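Local coordinates for protein oxidoreductase, Gfo/Idh/MocA family (Vibrio cholerae, PDB 1XEA) that probably acts as a dinucleotide-dependent oxidoreductase that binds an NAD-type cofactor in its Rossmann domain, its substrate being unidentified, at residues Val21-Trp25 and Val272-Leu276; Leu30-Arg35 and Ala51-Tyr56; Cys141-Arg145 and Gly207-Leu211; Leu197-Asp201 and Ala213-Gln218. All coordinates share one frame; numbering follows the deposited sequence.

Contact 1. Residues Val21-Trp25 and Val272-Leu276; sequences VLAQW and VQDWL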
loop_
_atom_site.group_PDB
_atom_site.type_symbol
_atom_site.label_atom_id
_atom_site.label_comp_id
_atom_site.label_asym_id
_atom_site.label_seq_id
_atom_site.Cartn_x
_atom_site.Cartn_y
_atom_site.Cartn_z
ATOM N N VAL A 21 26.128 7.751 16.670
ATOM C CA VAL A 21 25.347 7.236 17.786
ATOM C C VAL A 21 26.125 7.348 19.081
ATOM O O VAL A 21 25.572 7.722 20.097
ATOM C CB VAL A 21 24.961 5.760 17.574
ATOM C CG1 VAL A 21 24.392 5.176 18.855
ATOM C CG2 VAL A 21 23.958 5.652 16.458
ATOM N N LEU A 22 27.410 7.028 19.044
ATOM C CA LEU A 22 28.210 7.097 20.246
ATOM C C LEU A 22 28.515 8.496 20.720
ATOM O O LEU A 22 28.410 8.779 21.910
ATOM C CB LEU A 22 29.511 6.354 20.042
ATOM C CG LEU A 22 29.471 4.918 20.554
ATOM C CD1 LEU A 22 28.361 4.120 19.885
ATOM C CD2 LEU A 22 30.818 4.296 20.284
ATOM N N ALA A 23 28.901 9.367 19.793
ATOM C CA ALA A 23 29.246 10.753 20.123
ATOM C C ALA A 23 28.087 11.477 20.791
ATOM O O ALA A 23 28.238 12.582 21.300
ATOM C CB ALA A 23 29.663 11.492 18.867
ATOM N N GLN A 24 26.934 10.828 20.806
ATOM C CA GLN A 24 25.738 11.400 21.385
ATOM C C GLN A 24 25.326 10.632 22.642
ATOM O O GLN A 24 24.544 11.125 23.452
ATOM C CB GLN A 24 24.636 11.373 20.318
ATOM C CG GLN A 24 23.226 11.501 20.822
ATOM C CD GLN A 24 22.497 10.182 20.804
ATOM O OE1 GLN A 24 22.912 9.216 21.445
ATOM N NE2 GLN A 24 21.403 10.127 20.057
ATOM N N TRP A 25 25.860 9.424 22.808
ATOM C CA TRP A 25 25.527 8.595 23.966
ATOM C C TRP A 25 25.977 9.238 25.269
ATOM O O TRP A 25 27.077 9.771 25.373
ATOM C CB TRP A 25 26.159 7.206 23.833
ATOM C CG TRP A 25 25.163 6.088 23.870
ATOM C CD1 TRP A 25 24.457 5.566 22.808
ATOM C CD2 TRP A 25 24.741 5.357 25.026
ATOM N NE1 TRP A 25 23.629 4.554 23.241
ATOM C CE2 TRP A 25 23.781 4.405 24.595
ATOM C CE3 TRP A 25 25.077 5.410 26.385
ATOM C CZ2 TRP A 25 23.155 3.515 25.478
ATOM C CZ3 TRP A 25 24.454 4.521 27.272
ATOM C CH2 TRP A 25 23.501 3.585 26.811
ATOM N N VAL A 272 24.119 -0.870 20.446
ATOM C CA VAL A 272 25.138 -0.194 21.239
ATOM C C VAL A 272 24.841 -0.331 22.725
ATOM O O VAL A 272 25.745 -0.500 23.542
ATOM C CB VAL A 272 25.241 1.283 20.850
ATOM C CG1 VAL A 272 26.205 2.003 21.771
ATOM C CG2 VAL A 272 25.709 1.390 19.413
ATOM N N GLN A 273 23.565 -0.266 23.067
ATOM C CA GLN A 273 23.120 -0.424 24.439
ATOM C C GLN A 273 23.565 -1.791 24.969
ATOM O O GLN A 273 24.265 -1.873 25.970
ATOM C CB GLN A 273 21.602 -0.348 24.479
ATOM C CG GLN A 273 21.016 -0.943 25.724
ATOM C CD GLN A 273 20.935 0.073 26.823
ATOM O OE1 GLN A 273 19.884 0.689 27.025
ATOM N NE2 GLN A 273 22.047 0.284 27.533
ATOM N N ASP A 274 23.143 -2.861 24.295
ATOM C CA ASP A 274 23.489 -4.228 24.689
ATOM C C ASP A 274 25.002 -4.339 24.787
ATOM O O ASP A 274 25.519 -4.885 25.748
ATOM C CB ASP A 274 22.938 -5.225 23.654
ATOM C CG ASP A 274 22.949 -6.677 24.143
ATOM O OD1 ASP A 274 22.526 -6.916 25.299
ATOM O OD2 ASP A 274 23.346 -7.586 23.362
ATOM N N TRP A 275 25.701 -3.810 23.787
ATOM C CA TRP A 275 27.159 -3.833 23.750
ATOM C C TRP A 275 27.762 -3.224 24.996
ATOM O O TRP A 275 28.608 -3.833 25.639
ATOM C CB TRP A 275 27.660 -3.059 22.527
ATOM C CG TRP A 275 29.061 -2.498 22.644
ATOM C CD1 TRP A 275 29.459 -1.200 22.389
ATOM C CD2 TRP A 275 30.246 -3.213 23.005
ATOM N NE1 TRP A 275 30.812 -1.076 22.569
ATOM C CE2 TRP A 275 31.324 -2.291 22.948
ATOM C CE3 TRP A 275 30.509 -4.546 23.375
ATOM C CZ2 TRP A 275 32.647 -2.663 23.243
ATOM C CZ3 TRP A 275 31.831 -4.912 23.668
ATOM C CH2 TRP A 275 32.878 -3.970 23.600
ATOM N N LEU A 276 27.342 -2.009 25.326
ATOM C CA LEU A 276 27.884 -1.332 26.493
ATOM C C LEU A 276 27.637 -2.117 27.777
ATOM O O LEU A 276 28.535 -2.220 28.610
ATOM C CB LEU A 276 27.299 0.077 26.607
ATOM C CG LEU A 276 27.605 1.047 25.457
ATOM C CD1 LEU A 276 26.852 2.328 25.713
ATOM C CD2 LEU A 276 29.107 1.304 25.328
#
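The indole of W25 carries two methyl groups from V272-L276 on one of its faces. L276 CD1 sits above the six-membered ring, 3.5 Å from its centroid and only 7° off the ring normal, a direct CH-pi contact. V272 CG1 lies over the five-membered ring on the same face, more obliquely, at 4.3 Å from the centroid and 27° off the normal. One helical turn, closed by the bond from L276 N to V272 O, separates the two residues, which explains why both reach a single indole face.

The aliphatic contacts continue from V272 toward helix 12-22. Its CG1, anti to the backbone N (chi1 174°), meets L22 CD1 at 3.6 Å, while V272 CG2 approaches V21 CG1 at 4.0 Å. Here helix 268-281, which follows the large mixed sheet in sequence, comes back to pack beside the first helix of the Rossmann domain. Both lie against its parallel sheet: L22 rests on M7, L30 and M68, L276 on I5 and I28, and W275 on A66 and M68.

Polar groups have a smaller share. The Q273 amide stands nearly perpendicular to the indole, with NE2 at the ring edge 3.7 Å from W25 CH2. Within V21-W25, a type I turn from L22 to W25 is closed by W25 N donating to L22 O at 2.8 Å, and V21 O lies in plane at the indole edge.

Contact 2. Residues Leu30-Arg35 and Ala51-Tyr56; sequences LVLCTR and ATCTDY
C33 and C53 meet where the edge strand 28-33 of the Rossmann sheet is flanked by A51-Y56, which runs beside it in the same direction. Helix 37-46 makes the connection between the two, and the residues stay in step, from V31 opposite A51 to T34 opposite T54.

The C33 side chain can be followed outward along this seam. CB faces C53 CB at 4.1 Å and passes near the C53 carbonyl oxygen. SG, placed anti to the backbone N (chi1 169°), continues past that oxygen to a point 3.9 Å from Y56 N, beside the bend from T54 to Y56. C33 SG and C53 SG stay 4.2 Å apart, too far for a disulfide.

C53 O is itself held by the opposite backbone: T34 N donates to it at 3.3 Å with an N-H...O angle of 152°, and C33 CA adds a CA-H...O contact. At the start of the seam A51 CB rests against both methyls of V31, 3.5 Å from CG1. On its other side strand 28-33 pairs with strand 3-8 and the residue that follows it, C33 bonding to G9 of a glycine-rich GxGxxA pattern. In Rossmann domains the loop after this second strand commonly lies near the adenosine end of the dinucleotide, consistent with the position of T34 and R35. R35 bends at chi2 (-69°) back toward A51-Y56, and its NH1 makes a weak hydrogen bond to T54 O at 3.3 Å.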
loop_
_atom_site.group_PDB
_atom_site.type_symbol
_atom_site.label_atom_id
_atom_site.label_comp_id
_atom_site.label_asym_id
_atom_site.label_seq_id
_atom_site.Cartn_x
_atom_site.Cartn_y
_atom_site.Cartn_z
ATOM N N LEU A 30 34.804 9.223 24.352
ATOM C CA LEU A 30 35.307 8.576 23.153
ATOM C C LEU A 30 36.783 8.832 22.909
ATOM O O LEU A 30 37.337 9.852 23.332
ATOM C CB LEU A 30 34.509 9.040 21.933
ATOM C CG LEU A 30 33.386 8.130 21.434
ATOM C CD1 LEU A 30 32.614 8.843 20.340
ATOM C CD2 LEU A 30 33.969 6.818 20.909
ATOM N N VAL A 31 37.416 7.892 22.220
ATOM C CA VAL A 31 38.823 8.004 21.890
ATOM C C VAL A 31 38.969 7.581 20.434
ATOM O O VAL A 31 39.084 6.397 20.134
ATOM C CB VAL A 31 39.693 7.096 22.803
ATOM C CG1 VAL A 31 41.157 7.310 22.487
ATOM C CG2 VAL A 31 39.426 7.407 24.276
ATOM N N LEU A 32 38.945 8.549 19.527
ATOM C CA LEU A 32 39.063 8.233 18.114
ATOM C C LEU A 32 40.455 7.759 17.725
ATOM O O LEU A 32 41.468 8.217 18.261
ATOM C CB LEU A 32 38.661 9.434 17.255
ATOM C CG LEU A 32 37.205 9.891 17.413
ATOM C CD1 LEU A 32 36.907 10.965 16.388
ATOM C CD2 LEU A 32 36.251 8.715 17.232
ATOM N N CYS A 33 40.488 6.822 16.788
ATOM C CA CYS A 33 41.737 6.266 16.308
ATOM C C CYS A 33 41.602 5.723 14.900
ATOM O O CYS A 33 40.705 4.932 14.608
ATOM C CB CYS A 33 42.193 5.139 17.220
ATOM S SG CYS A 33 43.560 4.214 16.523
ATOM N N THR A 34 42.511 6.136 14.029
ATOM C CA THR A 34 42.476 5.670 12.659
ATOM C C THR A 34 43.789 6.004 11.964
ATOM O O THR A 34 44.500 6.924 12.374
ATOM C CB THR A 34 41.266 6.292 11.905
ATOM O OG1 THR A 34 41.175 5.746 10.584
ATOM C CG2 THR A 34 41.396 7.798 11.830
ATOM N N ARG A 35 44.121 5.232 10.931
ATOM C CA ARG A 35 45.358 5.434 10.176
ATOM C C ARG A 35 45.485 6.868 9.671
ATOM O O ARG A 35 46.360 7.609 10.117
ATOM C CB ARG A 35 45.424 4.457 8.989
ATOM C CG ARG A 35 45.942 3.061 9.326
ATOM C CD ARG A 35 47.430 3.078 9.680
ATOM N NE ARG A 35 47.915 1.763 10.110
ATOM C CZ ARG A 35 48.209 1.433 11.370
ATOM N NH1 ARG A 35 48.073 2.324 12.344
ATOM N NH2 ARG A 35 48.626 0.203 11.658
ATOM N N ALA A 51 40.716 12.952 22.960
ATOM C CA ALA A 51 41.516 11.739 22.826
ATOM C C ALA A 51 41.660 11.311 21.364
ATOM O O ALA A 51 40.829 10.569 20.844
ATOM C CB ALA A 51 40.887 10.614 23.645
ATOM N N THR A 52 42.715 11.784 20.707
ATOM C CA THR A 52 42.971 11.440 19.311
ATOM C C THR A 52 44.119 10.453 19.260
ATOM O O THR A 52 44.932 10.400 20.183
ATOM C CB THR A 52 43.331 12.678 18.486
ATOM O OG1 THR A 52 42.266 13.632 18.585
ATOM C CG2 THR A 52 43.532 12.306 17.025
ATOM N N CYS A 53 44.210 9.687 18.177
ATOM C CA CYS A 53 45.244 8.666 18.085
ATOM C C CYS A 53 45.344 8.093 16.673
ATOM O O CYS A 53 44.345 8.001 15.966
ATOM C CB CYS A 53 44.872 7.573 19.086
ATOM S SG CYS A 53 45.982 6.192 19.295
ATOM N N THR A 54 46.542 7.702 16.256
ATOM C CA THR A 54 46.708 7.136 14.918
ATOM C C THR A 54 47.113 5.668 14.945
ATOM O O THR A 54 46.778 4.901 14.038
ATOM C CB THR A 54 47.764 7.901 14.103
ATOM O OG1 THR A 54 47.312 9.236 13.877
ATOM C CG2 THR A 54 47.993 7.228 12.754
ATOM N N ASP A 55 47.856 5.286 15.976
ATOM C CA ASP A 55 48.308 3.907 16.124
ATOM C C ASP A 55 47.451 3.189 17.162
ATOM O O ASP A 55 47.355 3.623 18.312
ATOM C CB ASP A 55 49.776 3.878 16.553
ATOM C CG ASP A 55 50.353 2.482 16.545
ATOM O OD1 ASP A 55 49.850 1.628 17.307
ATOM O OD2 ASP A 55 51.307 2.243 15.774
ATOM N N TYR A 56 46.845 2.076 16.753
ATOM C CA TYR A 56 45.974 1.306 17.629
ATOM C C TYR A 56 46.610 0.892 18.941
ATOM O O TYR A 56 45.944 0.297 19.783
ATOM C CB TYR A 56 45.441 0.071 16.894
ATOM C CG TYR A 56 46.449 -1.023 16.651
ATOM C CD1 TYR A 56 46.772 -1.933 17.657
ATOM C CD2 TYR A 56 47.057 -1.169 15.407
ATOM C CE1 TYR A 56 47.677 -2.969 17.429
ATOM C CE2 TYR A 56 47.966 -2.201 15.162
ATOM C CZ TYR A 56 48.274 -3.102 16.179
ATOM O OH TYR A 56 49.172 -4.129 15.945
#

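Contact 3. Residues Cys141-Arg145 and Gly207-Leu211; sequences CGALR and GDTLL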
loop_
_atom_site.group_PDB
_atom_site.type_symbol
_atom_site.label_atom_id
_atom_site.label_comp_id
_atom_site.label_asym_id
_atom_site.label_seq_id
_atom_site.Cartn_x
_atom_site.Cartn_y
_atom_site.Cartn_z
ATOM N N CYS A 141 13.471 -19.778 18.574
ATOM C CA CYS A 141 12.525 -20.098 17.522
ATOM C C CYS A 141 11.110 -20.003 18.094
ATOM O O CYS A 141 10.169 -19.674 17.377
ATOM C CB CYS A 141 12.771 -21.504 17.004
ATOM S SG CYS A 141 14.278 -21.681 16.073
ATOM N N GLY A 142 10.969 -20.302 19.385
ATOM C CA GLY A 142 9.681 -20.232 20.052
ATOM C C GLY A 142 8.492 -20.826 19.315
ATOM O O GLY A 142 8.464 -22.010 18.976
ATOM N N ALA A 143 7.493 -19.994 19.062
ATOM C CA ALA A 143 6.305 -20.459 18.370
ATOM C C ALA A 143 6.400 -20.248 16.862
ATOM O O ALA A 143 5.487 -20.611 16.121
ATOM C CB ALA A 143 5.078 -19.751 18.924
ATOM N N LEU A 144 7.503 -19.660 16.409
ATOM C CA LEU A 144 7.696 -19.394 14.984
ATOM C C LEU A 144 7.559 -20.631 14.107
ATOM O O LEU A 144 8.316 -21.585 14.254
ATOM C CB LEU A 144 9.073 -18.768 14.739
ATOM C CG LEU A 144 9.196 -17.257 14.914
ATOM C CD1 LEU A 144 10.635 -16.819 14.643
ATOM C CD2 LEU A 144 8.242 -16.558 13.964
ATOM N N ARG A 145 6.592 -20.615 13.196
ATOM C CA ARG A 145 6.413 -21.743 12.293
ATOM C C ARG A 145 7.251 -21.511 11.044
ATOM O O ARG A 145 7.493 -22.429 10.265
ATOM C CB ARG A 145 4.940 -21.921 11.917
ATOM C CG ARG A 145 4.059 -22.307 13.087
ATOM C CD ARG A 145 4.473 -23.651 13.663
ATOM N NE ARG A 145 3.947 -23.859 15.014
ATOM C CZ ARG A 145 4.705 -23.976 16.104
ATOM N NH1 ARG A 145 6.029 -23.906 16.000
ATOM N NH2 ARG A 145 4.138 -24.165 17.295
ATOM N N GLY A 207 13.139 -28.341 13.822
ATOM C CA GLY A 207 11.963 -28.647 14.612
ATOM C C GLY A 207 10.726 -28.254 13.839
ATOM O O GLY A 207 10.508 -28.732 12.729
ATOM N N ASP A 208 9.917 -27.376 14.414
ATOM C CA ASP A 208 8.700 -26.944 13.753
ATOM C C ASP A 208 8.871 -25.561 13.162
ATOM O O ASP A 208 7.894 -24.866 12.890
ATOM C CB ASP A 208 7.538 -26.931 14.746
ATOM C CG ASP A 208 7.348 -28.262 15.432
ATOM O OD1 ASP A 208 7.236 -29.288 14.729
ATOM O OD2 ASP A 208 7.315 -28.282 16.678
ATOM N N THR A 209 10.113 -25.162 12.949
ATOM C CA THR A 209 10.371 -23.841 12.408
ATOM C C THR A 209 11.159 -23.885 11.114
ATOM O O THR A 209 12.184 -24.547 11.033
ATOM C CB THR A 209 11.155 -22.995 13.416
ATOM O OG1 THR A 209 10.476 -23.007 14.678
ATOM C CG2 THR A 209 11.280 -21.563 12.918
ATOM N N LEU A 210 10.682 -23.184 10.099
ATOM C CA LEU A 210 11.395 -23.162 8.841
ATOM C C LEU A 210 12.077 -21.808 8.708
ATOM O O LEU A 210 11.413 -20.766 8.693
ATOM C CB LEU A 210 10.431 -23.398 7.683
ATOM C CG LEU A 210 11.013 -23.295 6.264
ATOM C CD1 LEU A 210 11.909 -24.479 5.935
ATOM C CD2 LEU A 210 9.856 -23.225 5.281
ATOM N N LEU A 211 13.407 -21.838 8.637
ATOM C CA LEU A 211 14.234 -20.637 8.520
ATOM C C LEU A 211 14.647 -20.431 7.066
ATOM O O LEU A 211 14.897 -21.397 6.348
ATOM C CB LEU A 211 15.459 -20.779 9.425
ATOM C CG LEU A 211 15.079 -21.083 10.877
ATOM C CD1 LEU A 211 16.301 -21.096 11.781
ATOM C CD2 LEU A 211 14.101 -20.030 11.347
#
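T209 OG1 donates to L144 O at 2.6 Å, meeting the carbonyl almost end-on, with a C=O...O angle of 162°. The bond stands at the entrance to a parallel pairing in the large mixed sheet, where strands 146-152 and 209-216 start side by side. Chi1 of T209 (-53°) sets OG1 opposite its own carbonyl carbon and directs CG2, which also borders L144 O, toward L144 CB at 4.0 Å. C141 CB closes in on the hydroxyl from the turn, at 3.6 Å.

That turn is of type II' from C141 to L144, closed by L144 N bonding to C141 O; G142 takes the positive phi of its second position. One residue farther on, L210 N donates to R145 O at 3.3 Å, approaching well above the carbonyl plane instead of along a lone pair. R145 CA adds a CA-H...O contact to D208 O.

The R145 and D208 side chains lie alongside and point the same way, with their flat groups nearly perpendicular. They form no salt bridge with each other; R145 NE is instead paired with D231. H191 of the third subunit packs on both R145 and D208, which places this end of the sheet at a subunit interface. The L144 side chain packs on A228 and Y230 of strand 223-230. A143 O lies 3.3 Å above the plane of the R145 guanidinium, offset toward its rim, while R145 NH1 comes 3.6 Å from D208 CB.

Contact 4. Residues Leu197-Asp201 and Ala213-Gln218; sequences LARLD and ASMNRQ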
loop_
_atom_site.group_PDB
_atom_site.type_symbol
_atom_site.label_atom_id
_atom_site.label_comp_id
_atom_site.label_asym_id
_atom_site.label_seq_id
_atom_site.Cartn_x
_atom_site.Cartn_y
_atom_site.Cartn_z
ATOM N N LEU A 197 28.301 -13.909 -8.172
ATOM C CA LEU A 197 27.152 -14.475 -7.497
ATOM C C LEU A 197 26.053 -13.427 -7.594
ATOM O O LEU A 197 26.245 -12.282 -7.175
ATOM C CB LEU A 197 27.458 -14.750 -6.026
ATOM C CG LEU A 197 26.797 -15.996 -5.422
ATOM C CD1 LEU A 197 26.871 -15.899 -3.916
ATOM C CD2 LEU A 197 25.360 -16.130 -5.879
ATOM N N ALA A 198 24.914 -13.819 -8.167
ATOM C CA ALA A 198 23.776 -12.923 -8.338
ATOM C C ALA A 198 22.800 -13.077 -7.171
ATOM O O ALA A 198 22.496 -12.097 -6.493
ATOM C CB ALA A 198 23.077 -13.207 -9.671
ATOM N N ARG A 199 22.314 -14.296 -6.934
ATOM C CA ARG A 199 21.396 -14.531 -5.823
ATOM C C ARG A 199 21.729 -15.816 -5.072
ATOM O O ARG A 199 22.156 -16.802 -5.671
ATOM C CB ARG A 199 19.946 -14.606 -6.297
ATOM C CG ARG A 199 19.634 -15.909 -6.944
ATOM C CD ARG A 199 18.179 -16.261 -6.902
ATOM N NE ARG A 199 18.028 -17.592 -7.475
ATOM C CZ ARG A 199 18.387 -18.717 -6.860
ATOM N NH1 ARG A 199 18.908 -18.682 -5.642
ATOM N NH2 ARG A 199 18.263 -19.885 -7.473
ATOM N N LEU A 200 21.510 -15.791 -3.759
ATOM C CA LEU A 200 21.788 -16.924 -2.872
ATOM C C LEU A 200 20.567 -17.179 -1.994
ATOM O O LEU A 200 19.983 -16.241 -1.453
ATOM C CB LEU A 200 22.998 -16.597 -1.991
ATOM C CG LEU A 200 23.544 -17.680 -1.075
ATOM C CD1 LEU A 200 24.044 -18.849 -1.903
ATOM C CD2 LEU A 200 24.664 -17.108 -0.231
ATOM N N ASP A 201 20.181 -18.440 -1.853
ATOM C CA ASP A 201 19.022 -18.789 -1.041
ATOM C C ASP A 201 19.273 -19.986 -0.146
ATOM O O ASP A 201 19.331 -21.125 -0.615
ATOM C CB ASP A 201 17.813 -19.070 -1.931
ATOM C CG ASP A 201 17.289 -17.822 -2.619
ATOM O OD1 ASP A 201 16.996 -16.833 -1.916
ATOM O OD2 ASP A 201 17.164 -17.825 -3.862
ATOM N N ALA A 213 16.922 -17.574 4.431
ATOM C CA ALA A 213 17.684 -16.363 4.140
ATOM C C ALA A 213 17.763 -16.272 2.626
ATOM O O ALA A 213 18.219 -17.197 1.965
ATOM C CB ALA A 213 19.076 -16.444 4.748
ATOM N N SER A 214 17.324 -15.143 2.089
ATOM C CA SER A 214 17.278 -14.936 0.658
ATOM C C SER A 214 17.911 -13.594 0.270
ATOM O O SER A 214 17.612 -12.548 0.854
ATOM C CB SER A 214 15.807 -15.006 0.238
ATOM O OG SER A 214 15.577 -14.624 -1.095
HETATM N N MSE A 215 18.803 -13.630 -0.713
HETATM C CA MSE A 215 19.449 -12.413 -1.173
HETATM C C MSE A 215 19.644 -12.446 -2.669
HETATM O O MSE A 215 20.406 -13.263 -3.184
HETATM C CB MSE A 215 20.803 -12.237 -0.504
HETATM C CG MSE A 215 21.596 -11.061 -1.045
HETATM SE SE MSE A 215 23.143 -10.653 0.049
HETATM C CE MSE A 215 22.240 -9.670 1.448
ATOM N N ASN A 216 18.963 -11.546 -3.366
ATOM C CA ASN A 216 19.083 -11.470 -4.810
ATOM C C ASN A 216 19.674 -10.110 -5.109
ATOM O O ASN A 216 18.955 -9.110 -5.168
ATOM C CB ASN A 216 17.716 -11.596 -5.471
ATOM C CG ASN A 216 17.814 -11.712 -6.967
ATOM O OD1 ASN A 216 18.719 -11.157 -7.581
ATOM N ND2 ASN A 216 16.881 -12.431 -7.566
ATOM N N ARG A 217 20.989 -10.071 -5.282
ATOM C CA ARG A 217 21.656 -8.810 -5.554
ATOM C C ARG A 217 21.570 -8.377 -7.004
ATOM O O ARG A 217 22.318 -7.514 -7.458
ATOM C CB ARG A 217 23.097 -8.870 -5.066
ATOM C CG ARG A 217 23.139 -8.845 -3.564
ATOM C CD ARG A 217 24.522 -8.934 -3.043
ATOM N NE ARG A 217 25.352 -7.852 -3.523
ATOM C CZ ARG A 217 26.560 -7.601 -3.042
ATOM N NH1 ARG A 217 27.058 -8.360 -2.075
ATOM N NH2 ARG A 217 27.260 -6.587 -3.520
ATOM N N GLN A 218 20.642 -8.993 -7.723
ATOM C CA GLN A 218 20.375 -8.656 -9.115
ATOM C C GLN A 218 18.861 -8.577 -9.198
ATOM O O GLN A 218 18.256 -9.074 -10.145
ATOM C CB GLN A 218 20.876 -9.742 -10.067
ATOM C CG GLN A 218 22.370 -9.707 -10.364
ATOM C CD GLN A 218 22.663 -10.082 -11.815
ATOM O OE1 GLN A 218 22.157 -11.095 -12.315
ATOM N NE2 GLN A 218 23.481 -9.271 -12.494
#
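A198 and R199 form a classic beta bulge against H191 of strand 186-193, just where A198 O turns the other way to accept R217 N at 2.8 Å. The partner strand also departs from regularity here: N216 OD1 takes the backbone N of Q218 at 2.9 Å, lying in the carbonyl plane of the amide, to make an Asx turn. The A198 methyl packs on the aliphatic part of Q218, 3.6 Å from its CG.

Beyond the bulge the pairing becomes regular. L200 and M215, a selenomethionine, form an antiparallel hydrogen-bonded pair, with L200 N to M215 O at 2.8 Å and M215 N to L200 O at 3.0 Å. Their side chains share one face, where L200 meets F168, I302 and I306 of the covering helices.

On the opposite face the D201 carboxylate uses both oxygens: OD1 accepts from S214 OG at 2.8 Å across the strands, and OD2 forms a salt bridge with R199 NH1 at 2.6 Å. Together they limit its rotation. R199 CG lies between the backbone N and the carbonyl carbon (chi1 77°), and the extended chain beyond it carries the guanidinium to D201; R199 CB lies 3.7 Å from N216 CG.

The third subunit packs its L210 on R199 and D201 and its S229 on N216. The arrangement is that of an antiparallel hairpin in the open sheet of a Gfo/Idh/MocA C-terminal domain, with helices on one face and a neighbouring subunit on the other.

How the contacts relate
Contact 2 lies wholly in the Rossmann part; contact 1 joins that part to helix 268-281, which comes after the mixed sheet holding contacts 3 and 4. Contacts 1 and 2, with centres 18 Å apart, touch where L22 and A23 pack on L30; helix 12-22 and strand 28-33 follow each other in the chain. Contacts 3 and 4, 23 Å apart, share strand 209-216, and their segments alternate along the chain. The other three all close within the span between the two halves of contact 1. Contacts 2 and 3 are 44 Å apart between centres. Helix 268-281 thus packs back against the probable cofactor-binding domain, while contacts 3 and 4 both face the third subunit.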